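Local atomic coordinates of galectin (Xenopus laevis, PDB entry 3WUC), a protein that binds galactose-containing glycans, probably beta-galactosides such as lactose, as a proto-type galectin. Residues M5-K18 with I118-L131. Numbering follows the deposited sequence. Where two conformers were deposited one is given.
Sequences MEPDVRITNLNLHK and IEVINYLALNNIEL
The guanidinium of R10 has P7 CB 3.4 Å above one face and Y123 OH over the opposite face, both offset toward the rim. At its edge lie L126 O, which takes a weak bond from NH1, and N127, whose amide plane is turned 64° from it. NH1 and NH2 both reach N127 OD1, but only NH2, at 2.8 Å, lies on a lone pair; NH1 sits above that carbonyl plane. The bend at chi2 (85°) brings R10 NH1 to 3.6 Å from A125 CB, and NH1 also donates to V9 O from above its carbonyl plane. The H17 ring takes V120 CG2 over one face, a CH-pi contact 3.8 Å from the centroid; N15 ND2 lies at its edge, and its NE2 bonds N15 OD1.

Strands 7-12 and 123-127 run antiparallel (163°), with a beta bulge between the P7-N127 and R10-A125 pairs. Beyond them N122 OD1 takes N15 N at 2.8 Å, and a G1 bulge sets N15 and L16 opposite I121. V9 CG2 meets L126 CD2 at 3.8 Å and I11 CD1 meets L124 CD2 at 4.0 Å; L16 and L124 touch V22, and L124 and L126 touch V24, of strand 20-28 in the sandwich's second sheet. K18 NZ bridges E119 OE2 at 3.0 Å and also pairs with D98.

M5 and N127 line a pocket holding malonic acid, probably from the crystallisation liquor, which N127 ND2 bonds weakly. R10, I11 and T12 continue the sheet into the second subunit. N127 OD1 and V9 O, both near the guanidinium plane, together limit its rotation, and these neutral carbonyl oxygens probably stabilise its charge.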
ATOM      1  N   MET B   5     -13.950 -18.931  16.591  1.00 22.63           N
ATOM      2  CA  MET B   5     -13.259 -18.588  15.377  1.00 22.25           C
ATOM      3  C   MET B   5     -11.852 -19.211  15.361  1.00 23.90           C
ATOM      4  O   MET B   5     -11.284 -19.483  16.434  1.00 23.85           O
ATOM      5  CB  MET B   5     -13.142 -17.077  15.376  1.00 21.26           C
ATOM      6  CG  MET B   5     -14.518 -16.359  15.327  1.00 20.21           C
ATOM      7  SD  MET B   5     -14.472 -14.564  15.323  1.00 19.83           S
ATOM      8  CE  MET B   5     -13.923 -14.292  17.033  1.00 18.00           C
ATOM      9  N   GLU B   6     -11.324 -19.461  14.163  1.00 22.06           N
ATOM     10  CA  GLU B   6      -9.934 -19.838  13.991  1.00 24.08           C
ATOM     11  C   GLU B   6      -9.032 -18.587  14.257  1.00 26.21           C
ATOM     12  O   GLU B   6      -9.264 -17.507  13.693  1.00 22.41           O
ATOM     13  CB  GLU B   6      -9.702 -20.388  12.612  1.00 28.09           C
ATOM     14  CG  GLU B   6      -8.235 -20.736  12.370  1.00 36.72           C
ATOM     15  CD  GLU B   6      -7.931 -21.068  10.928  1.00 43.08           C
ATOM     16  OE1 GLU B   6      -7.831 -22.280  10.597  1.00 52.84           O
ATOM     17  OE2 GLU B   6      -7.758 -20.100  10.137  1.00 44.81           O
ATOM     18  N   PRO B   7      -8.032 -18.687  15.142  1.00 22.82           N
ATOM     19  CA  PRO B   7      -7.061 -17.607  15.292  1.00 23.88           C
ATOM     20  C   PRO B   7      -6.310 -17.381  13.990  1.00 25.09           C
ATOM     21  O   PRO B   7      -6.009 -18.338  13.207  1.00 32.48           O
ATOM     22  CB  PRO B   7      -6.180 -18.062  16.438  1.00 25.70           C
ATOM     23  CG  PRO B   7      -6.377 -19.509  16.523  1.00 28.33           C
ATOM     24  CD  PRO B   7      -7.766 -19.804  16.079  1.00 25.00           C
ATOM     25  N   ASP B   8      -6.153 -16.131  13.634  1.00 18.96           N
ATOM     26  CA  ASP B   8      -5.256 -15.743  12.499  0.50 17.95           C
ATOM     27  C   ASP B   8      -4.144 -14.960  13.220  1.00 17.62           C
ATOM     28  O   ASP B   8      -3.775 -15.202  14.382  1.00 17.53           O
ATOM     29  CB  ASP B   8      -5.919 -14.873  11.361  0.50 17.92           C
ATOM     30  CG  ASP B   8      -5.010 -14.730  10.005  0.50 17.63           C
ATOM     31  OD1 ASP B   8      -4.947 -15.724   9.234  0.50 22.36           O
ATOM     32  OD2 ASP B   8      -4.413 -13.613   9.735  0.50 14.61           O
ATOM     33  N   VAL B   9      -3.643 -13.952  12.525  1.00 16.56           N
ATOM     34  CA  VAL B   9      -2.505 -13.251  13.086  1.00 17.67           C
ATOM     35  C   VAL B   9      -2.774 -12.672  14.471  1.00 16.24           C
ATOM     36  O   VAL B   9      -3.913 -12.195  14.797  1.00 15.57           O
ATOM     37  CB  VAL B   9      -1.889 -12.166  12.157  1.00 19.50           C
ATOM     38  CG1 VAL B   9      -1.265 -12.788  10.932  1.00 17.79           C
ATOM     39  CG2 VAL B   9      -2.831 -11.027  11.833  1.00 23.62           C
ATOM     40  N   ARG B  10      -1.713 -12.628  15.311  1.00 17.00           N
ATOM     41  CA  ARG B  10      -1.683 -11.740  16.459  1.00 17.29           C
ATOM     42  C   ARG B  10      -0.478 -10.847  16.366  1.00 18.71           C
ATOM     43  O   ARG B  10       0.611 -11.319  16.084  1.00 19.35           O
ATOM     44  CB  ARG B  10      -1.608 -12.452  17.801  1.00 16.19           C
ATOM     45  CG  ARG B  10      -2.892 -13.106  18.244  1.00 19.85           C
ATOM     46  CD  ARG B  10      -3.086 -14.467  17.694  1.00 20.08           C
ATOM     47  NE  ARG B  10      -4.343 -14.999  18.184  1.00 21.44           N
ATOM     48  CZ  ARG B  10      -5.572 -14.734  17.726  1.00 22.73           C
ATOM     49  NH1 ARG B  10      -5.749 -14.117  16.586  1.00 17.40           N
ATOM     50  NH2 ARG B  10      -6.644 -15.242  18.314  1.00 22.22           N
ATOM     51  N   ILE B  11      -0.668  -9.565  16.557  1.00 14.41           N
ATOM     52  CA  ILE B  11       0.386  -8.568  16.496  1.00 15.65           C
ATOM     53  C   ILE B  11       0.571  -8.058  17.920  1.00 17.15           C
ATOM     54  O   ILE B  11      -0.419  -7.730  18.599  1.00 14.68           O
ATOM     55  CB  ILE B  11      -0.043  -7.452  15.504  1.00 19.90           C
ATOM     56  CG1 ILE B  11      -0.156  -8.070  14.111  1.00 27.64           C
ATOM     57  CG2 ILE B  11       1.016  -6.356  15.568  1.00 21.70           C
ATOM     58  CD1 ILE B  11      -0.880  -7.270  13.071  1.00 31.47           C
ATOM     59  N   THR B  12       1.800  -8.077  18.466  1.00 15.78           N
ATOM     60  CA  THR B  12       2.047  -7.461  19.709  1.00 13.68           C
ATOM     61  C   THR B  12       3.087  -6.318  19.546  1.00 13.81           C
ATOM     62  O   THR B  12       3.728  -6.216  18.465  1.00 14.81           O
ATOM     63  CB  THR B  12       2.534  -8.517  20.728  1.00 17.17           C
ATOM     64  OG1 THR B  12       3.659  -9.178  20.127  1.00 18.78           O
ATOM     65  CG2 THR B  12       1.460  -9.509  20.995  1.00 20.54           C
ATOM     66  N   ASN B  13       3.196  -5.467  20.527  1.00 14.27           N
ATOM     67  CA  ASN B  13       4.021  -4.327  20.550  1.00 14.28           C
ATOM     68  C   ASN B  13       3.676  -3.373  19.428  1.00 15.16           C
ATOM     69  O   ASN B  13       4.562  -2.647  18.882  1.00 16.30           O
ATOM     70  CB  ASN B  13       5.539  -4.635  20.450  1.00 15.90           C
ATOM     71  CG  ASN B  13       6.100  -5.361  21.647  1.00 17.35           C
ATOM     72  OD1 ASN B  13       5.513  -5.315  22.714  1.00 20.03           O
ATOM     73  ND2 ASN B  13       7.172  -6.065  21.460  1.00 19.98           N
ATOM     74  N   LEU B  14       2.395  -3.261  19.153  1.00 13.06           N
ATOM     75  CA  LEU B  14       1.946  -2.366  18.072  1.00 14.30           C
ATOM     76  C   LEU B  14       2.271  -0.879  18.332  1.00 15.01           C
ATOM     77  O   LEU B  14       2.578  -0.181  17.360  1.00 17.22           O
ATOM     78  CB  LEU B  14       0.464  -2.581  17.801  1.00 13.15           C
ATOM     79  CG  LEU B  14       0.004  -1.842  16.537  1.00 15.24           C
ATOM     80  CD1 LEU B  14       0.570  -2.398  15.226  1.00 17.77           C
ATOM     81  CD2 LEU B  14      -1.536  -1.828  16.507  1.00 16.38           C
ATOM     82  N   ASN B  15       2.291  -0.435  19.579  1.00 16.06           N
ATOM     83  CA  ASN B  15       2.629   0.937  19.957  1.00 16.85           C
ATOM     84  C   ASN B  15       1.838   1.994  19.232  1.00 17.70           C
ATOM     85  O   ASN B  15       2.373   3.022  18.821  1.00 20.81           O
ATOM     86  CB  ASN B  15       4.116   1.168  19.728  1.00 17.47           C
ATOM     87  CG  ASN B  15       4.670   2.236  20.596  1.00 20.01           C
ATOM     88  OD1 ASN B  15       4.203   2.503  21.692  1.00 22.07           O
ATOM     89  ND2 ASN B  15       5.696   2.868  20.119  1.00 23.90           N
ATOM     90  N   LEU B  16       0.545   1.754  19.097  1.00 16.08           N
ATOM     91  CA  LEU B  16      -0.367   2.697  18.478  1.00 15.37           C
ATOM     92  C   LEU B  16      -0.854   3.677  19.538  1.00 16.70           C
ATOM     93  O   LEU B  16      -1.570   3.303  20.426  1.00 15.30           O
ATOM     94  CB  LEU B  16      -1.538   1.992  17.820  1.00 15.07           C
ATOM     95  CG  LEU B  16      -2.497   2.832  17.036  1.00 14.39           C
ATOM     96  CD1 LEU B  16      -1.909   3.354  15.746  1.00 17.47           C
ATOM     97  CD2 LEU B  16      -3.740   2.045  16.807  1.00 17.13           C
ATOM     98  N   HIS B  17      -0.529   4.931  19.386  1.00 17.74           N
ATOM     99  CA  HIS B  17      -0.941   5.982  20.287  1.00 17.39           C
ATOM    100  C   HIS B  17      -2.166   6.726  19.804  1.00 17.43           C
ATOM    101  O   HIS B  17      -2.483   6.709  18.629  1.00 16.73           O
ATOM    102  CB  HIS B  17       0.200   6.969  20.428  1.00 19.35           C
ATOM    103  CG  HIS B  17       1.388   6.381  21.132  1.00 21.69           C
ATOM    104  ND1 HIS B  17       1.693   6.714  22.449  1.00 29.41           N
ATOM    105  CD2 HIS B  17       2.289   5.457  20.753  1.00 23.86           C
ATOM    106  CE1 HIS B  17       2.766   6.037  22.823  1.00 26.74           C
ATOM    107  NE2 HIS B  17       3.124   5.239  21.830  1.00 26.34           N
ATOM    108  N   LYS B  18      -2.856   7.447  20.693  1.00 17.76           N
ATOM    109  CA  LYS B  18      -3.981   8.278  20.230  1.00 18.44           C
ATOM    110  C   LYS B  18      -3.517   9.302  19.158  1.00 19.16           C
ATOM    111  O   LYS B  18      -2.391   9.801  19.203  1.00 20.84           O
ATOM    112  CB  LYS B  18      -4.723   8.903  21.446  1.00 20.78           C
ATOM    113  CG  LYS B  18      -5.494   7.880  22.235  1.00 22.10           C
ATOM    114  CD  LYS B  18      -6.264   8.516  23.365  1.00 21.88           C
ATOM    115  CE  LYS B  18      -7.013   7.431  24.109  1.00 23.21           C
ATOM    116  NZ  LYS B  18      -7.409   7.900  25.472  1.00 23.76           N
ATOM    117  N   ILE B 118      -6.973   4.045  28.352  1.00 18.02           N
ATOM    118  CA  ILE B 118      -5.883   3.395  27.579  1.00 19.99           C
ATOM    119  C   ILE B 118      -5.163   4.432  26.756  1.00 18.69           C
ATOM    120  O   ILE B 118      -5.757   5.249  26.168  1.00 20.60           O
ATOM    121  CB  ILE B 118      -6.415   2.248  26.701  1.00 19.03           C
ATOM    122  CG1 ILE B 118      -5.263   1.547  25.955  1.00 18.40           C
ATOM    123  CG2 ILE B 118      -7.497   2.787  25.792  1.00 20.27           C
ATOM    124  CD1 ILE B 118      -5.691   0.190  25.415  1.00 19.51           C
ATOM    125  N   GLU B 119      -3.840   4.428  26.759  1.00 17.68           N
ATOM    126  CA  GLU B 119      -3.073   5.409  25.997  1.00 19.30           C
ATOM    127  C   GLU B 119      -2.339   4.767  24.819  1.00 18.05           C
ATOM    128  O   GLU B 119      -1.959   5.457  23.945  1.00 19.06           O
ATOM    129  CB  GLU B 119      -2.089   6.194  26.856  1.00 24.78           C
ATOM    130  CG  GLU B 119      -2.846   7.298  27.675  1.00 29.68           C
ATOM    131  CD  GLU B 119      -3.693   8.290  26.773  1.00 33.93           C
ATOM    132  OE1 GLU B 119      -3.147   8.954  25.814  1.00 35.84           O
ATOM    133  OE2 GLU B 119      -4.919   8.446  27.010  1.00 35.84           O
ATOM    134  N   VAL B 120      -2.150   3.464  24.855  1.00 17.66           N
ATOM    135  CA  VAL B 120      -1.421   2.736  23.778  1.00 16.34           C
ATOM    136  C   VAL B 120      -2.105   1.437  23.521  1.00 16.96           C
ATOM    137  O   VAL B 120      -2.348   0.646  24.436  1.00 17.55           O
ATOM    138  CB  VAL B 120       0.064   2.508  24.138  1.00 17.68           C
ATOM    139  CG1 VAL B 120       0.802   1.802  23.015  1.00 19.31           C
ATOM    140  CG2 VAL B 120       0.753   3.803  24.469  1.00 23.11           C
ATOM    141  N   ILE B 121      -2.427   1.179  22.259  1.00 14.82           N
ATOM    142  CA  ILE B 121      -2.845  -0.141  21.794  1.00 15.97           C
ATOM    143  C   ILE B 121      -1.694  -0.917  21.295  1.00 16.18           C
ATOM    144  O   ILE B 121      -0.975  -0.526  20.364  1.00 15.33           O
ATOM    145  CB  ILE B 121      -3.934  -0.036  20.643  1.00 15.62           C
ATOM    146  CG1 ILE B 121      -5.180   0.632  21.313  1.00 17.13           C
ATOM    147  CG2 ILE B 121      -4.218  -1.391  19.973  1.00 14.39           C
ATOM    148  CD1 ILE B 121      -6.172   0.985  20.285  1.00 15.61           C
ATOM    149  N   ASN B 122      -1.383  -1.957  21.996  1.00 14.50           N
ATOM    150  CA  ASN B 122      -0.283  -2.780  21.615  1.00 15.02           C
ATOM    151  C   ASN B 122      -0.603  -4.134  21.004  1.00 14.05           C
ATOM    152  O   ASN B 122       0.248  -4.852  20.436  1.00 14.77           O
ATOM    153  CB  ASN B 122       0.609  -3.028  22.835  1.00 15.96           C
ATOM    154  CG  ASN B 122       1.585  -1.934  23.114  1.00 16.54           C
ATOM    155  OD1 ASN B 122       2.287  -1.412  22.191  1.00 18.44           O
ATOM    156  ND2 ASN B 122       1.621  -1.504  24.350  1.00 20.97           N
ATOM    157  N   TYR B 123      -1.855  -4.616  21.181  1.00 12.70           N
ATOM    158  CA  TYR B 123      -2.305  -5.846  20.722  1.00 14.06           C
ATOM    159  C   TYR B 123      -3.396  -5.702  19.682  1.00 12.70           C
ATOM    160  O   TYR B 123      -4.321  -4.914  19.858  1.00 14.48           O
ATOM    161  CB  TYR B 123      -2.918  -6.661  21.915  1.00 13.35           C
ATOM    162  CG  TYR B 123      -3.553  -7.991  21.614  1.00 12.15           C
ATOM    163  CD1 TYR B 123      -2.846  -9.195  21.517  1.00 14.45           C
ATOM    164  CD2 TYR B 123      -4.928  -8.114  21.462  1.00 12.07           C
ATOM    165  CE1 TYR B 123      -3.432 -10.402  21.291  1.00 14.84           C
ATOM    166  CE2 TYR B 123      -5.536  -9.316  21.200  1.00 15.39           C
ATOM    167  CZ  TYR B 123      -4.826 -10.486  21.137  1.00 13.97           C
ATOM    168  OH  TYR B 123      -5.464 -11.675  20.860  1.00 17.19           O
ATOM    169  N   LEU B 124      -3.167  -6.431  18.577  1.00 13.76           N
ATOM    170  CA  LEU B 124      -4.141  -6.522  17.476  1.00 13.74           C
ATOM    171  C   LEU B 124      -4.259  -7.937  16.986  1.00 14.89           C
ATOM    172  O   LEU B 124      -3.240  -8.615  16.704  1.00 16.45           O
ATOM    173  CB  LEU B 124      -3.725  -5.563  16.348  1.00 14.81           C
ATOM    174  CG  LEU B 124      -4.730  -5.339  15.191  1.00 17.01           C
ATOM    175  CD1 LEU B 124      -4.488  -3.969  14.607  1.00 20.20           C
ATOM    176  CD2 LEU B 124      -4.591  -6.477  14.187  1.00 21.08           C
ATOM    177  N   ALA B 125      -5.490  -8.465  16.923  1.00 13.42           N
ATOM    178  CA  ALA B 125      -5.664  -9.810  16.480  1.00 13.54           C
ATOM    179  C   ALA B 125      -6.711  -9.978  15.421  1.00 13.52           C
ATOM    180  O   ALA B 125      -7.694  -9.172  15.448  1.00 14.13           O
ATOM    181  CB  ALA B 125      -6.075 -10.728  17.663  1.00 15.32           C
ATOM    182  N   LEU B 126      -6.501 -10.968  14.560  1.00 13.20           N
ATOM    183  CA  LEU B 126      -7.430 -11.310  13.514  1.00 15.03           C
ATOM    184  C   LEU B 126      -7.925 -12.694  13.774  1.00 15.72           C
ATOM    185  O   LEU B 126      -7.142 -13.613  14.064  1.00 15.07           O
ATOM    186  CB  LEU B 126      -6.757 -11.302  12.118  1.00 16.91           C
ATOM    187  CG  LEU B 126      -6.764  -9.911  11.412  1.00 16.87           C
ATOM    188  CD1 LEU B 126      -6.024  -8.831  12.170  1.00 18.00           C
ATOM    189  CD2 LEU B 126      -6.085 -10.058  10.046  1.00 17.64           C
ATOM    190  N   ASN B 127      -9.234 -12.911  13.646  1.00 15.26           N
ATOM    191  CA  ASN B 127      -9.870 -14.197  13.841  1.00 16.09           C
ATOM    192  C   ASN B 127     -10.826 -14.403  12.646  1.00 15.32           C
ATOM    193  O   ASN B 127     -11.686 -13.535  12.320  1.00 14.67           O
ATOM    194  CB  ASN B 127     -10.620 -14.244  15.197  1.00 16.96           C
ATOM    195  CG  ASN B 127      -9.664 -14.195  16.422  1.00 19.36           C
ATOM    196  OD1 ASN B 127      -8.647 -14.816  16.420  1.00 23.87           O
ATOM    197  ND2 ASN B 127     -10.019 -13.478  17.424  1.00 25.50           N
ATOM    198  N   ASN B 128     -10.691 -15.574  12.012  1.00 16.98           N
ATOM    199  CA  ASN B 128     -11.445 -15.951  10.803  1.00 16.92           C
ATOM    200  C   ASN B 128     -11.257 -14.934   9.637  1.00 18.85           C
ATOM    201  O   ASN B 128     -12.131 -14.772   8.776  1.00 16.53           O
ATOM    202  CB  ASN B 128     -12.931 -16.055  11.205  1.00 17.11           C
ATOM    203  CG  ASN B 128     -13.304 -17.461  11.686  1.00 18.49           C
ATOM    204  OD1 ASN B 128     -12.435 -18.331  11.748  1.00 18.73           O
ATOM    205  ND2 ASN B 128     -14.583 -17.691  11.970  1.00 20.09           N
ATOM    206  N   ILE B 129     -10.097 -14.338   9.595  1.00 16.48           N
ATOM    207  CA  ILE B 129      -9.721 -13.480   8.472  1.00 16.66           C
ATOM    208  C   ILE B 129      -8.230 -13.547   8.311  1.00 16.75           C
ATOM    209  O   ILE B 129      -7.447 -13.480   9.291  1.00 17.87           O
ATOM    210  CB  ILE B 129     -10.277 -12.056   8.753  1.00 16.60           C
ATOM    211  CG1 ILE B 129      -9.762 -11.117   7.633  1.00 17.88           C
ATOM    212  CG2 ILE B 129      -9.834 -11.490  10.085  1.00 17.21           C
ATOM    213  CD1 ILE B 129     -10.319  -9.696   7.651  1.00 17.98           C
ATOM    214  N   GLU B 130      -7.763 -13.722   7.088  1.00 17.35           N
ATOM    215  CA  GLU B 130      -6.408 -13.960   6.752  1.00 18.64           C
ATOM    216  C   GLU B 130      -5.729 -12.651   6.433  1.00 16.36           C
ATOM    217  O   GLU B 130      -6.253 -11.914   5.588  1.00 17.63           O
ATOM    218  CB  GLU B 130      -6.353 -14.916   5.565  1.00 21.29           C
ATOM    219  CG  GLU B 130      -5.097 -15.104   4.818  1.00 28.61           C
ATOM    220  CD  GLU B 130      -5.302 -16.169   3.688  1.00 38.68           C
ATOM    221  OE1 GLU B 130      -6.480 -16.449   3.239  1.00 42.14           O
ATOM    222  OE2 GLU B 130      -4.285 -16.716   3.258  1.00 46.27           O
ATOM    223  N   LEU B 131      -4.617 -12.333   7.053  1.00 14.92           N
ATOM    224  CA  LEU B 131      -3.942 -11.069   6.816  1.00 16.22           C
ATOM    225  C   LEU B 131      -3.559 -10.834   5.375  1.00 18.91           C
ATOM    226  O   LEU B 131      -2.952 -11.702   4.762  1.00 17.80           O
ATOM    227  CB  LEU B 131      -2.662 -10.985   7.659  1.00 17.16           C
ATOM    228  CG  LEU B 131      -1.932  -9.631   7.611  1.00 18.81           C
ATOM    229  CD1 LEU B 131      -2.727  -8.462   8.158  1.00 18.37           C
ATOM    230  CD2 LEU B 131      -0.576  -9.835   8.317  1.00 22.04           C
TER
HETATM  231  O   HOH W   1      -1.891   7.983  23.467  1.00 24.47           O
HETATM  232  O   HOH W   2      -8.849   5.978  27.044  1.00 30.22           O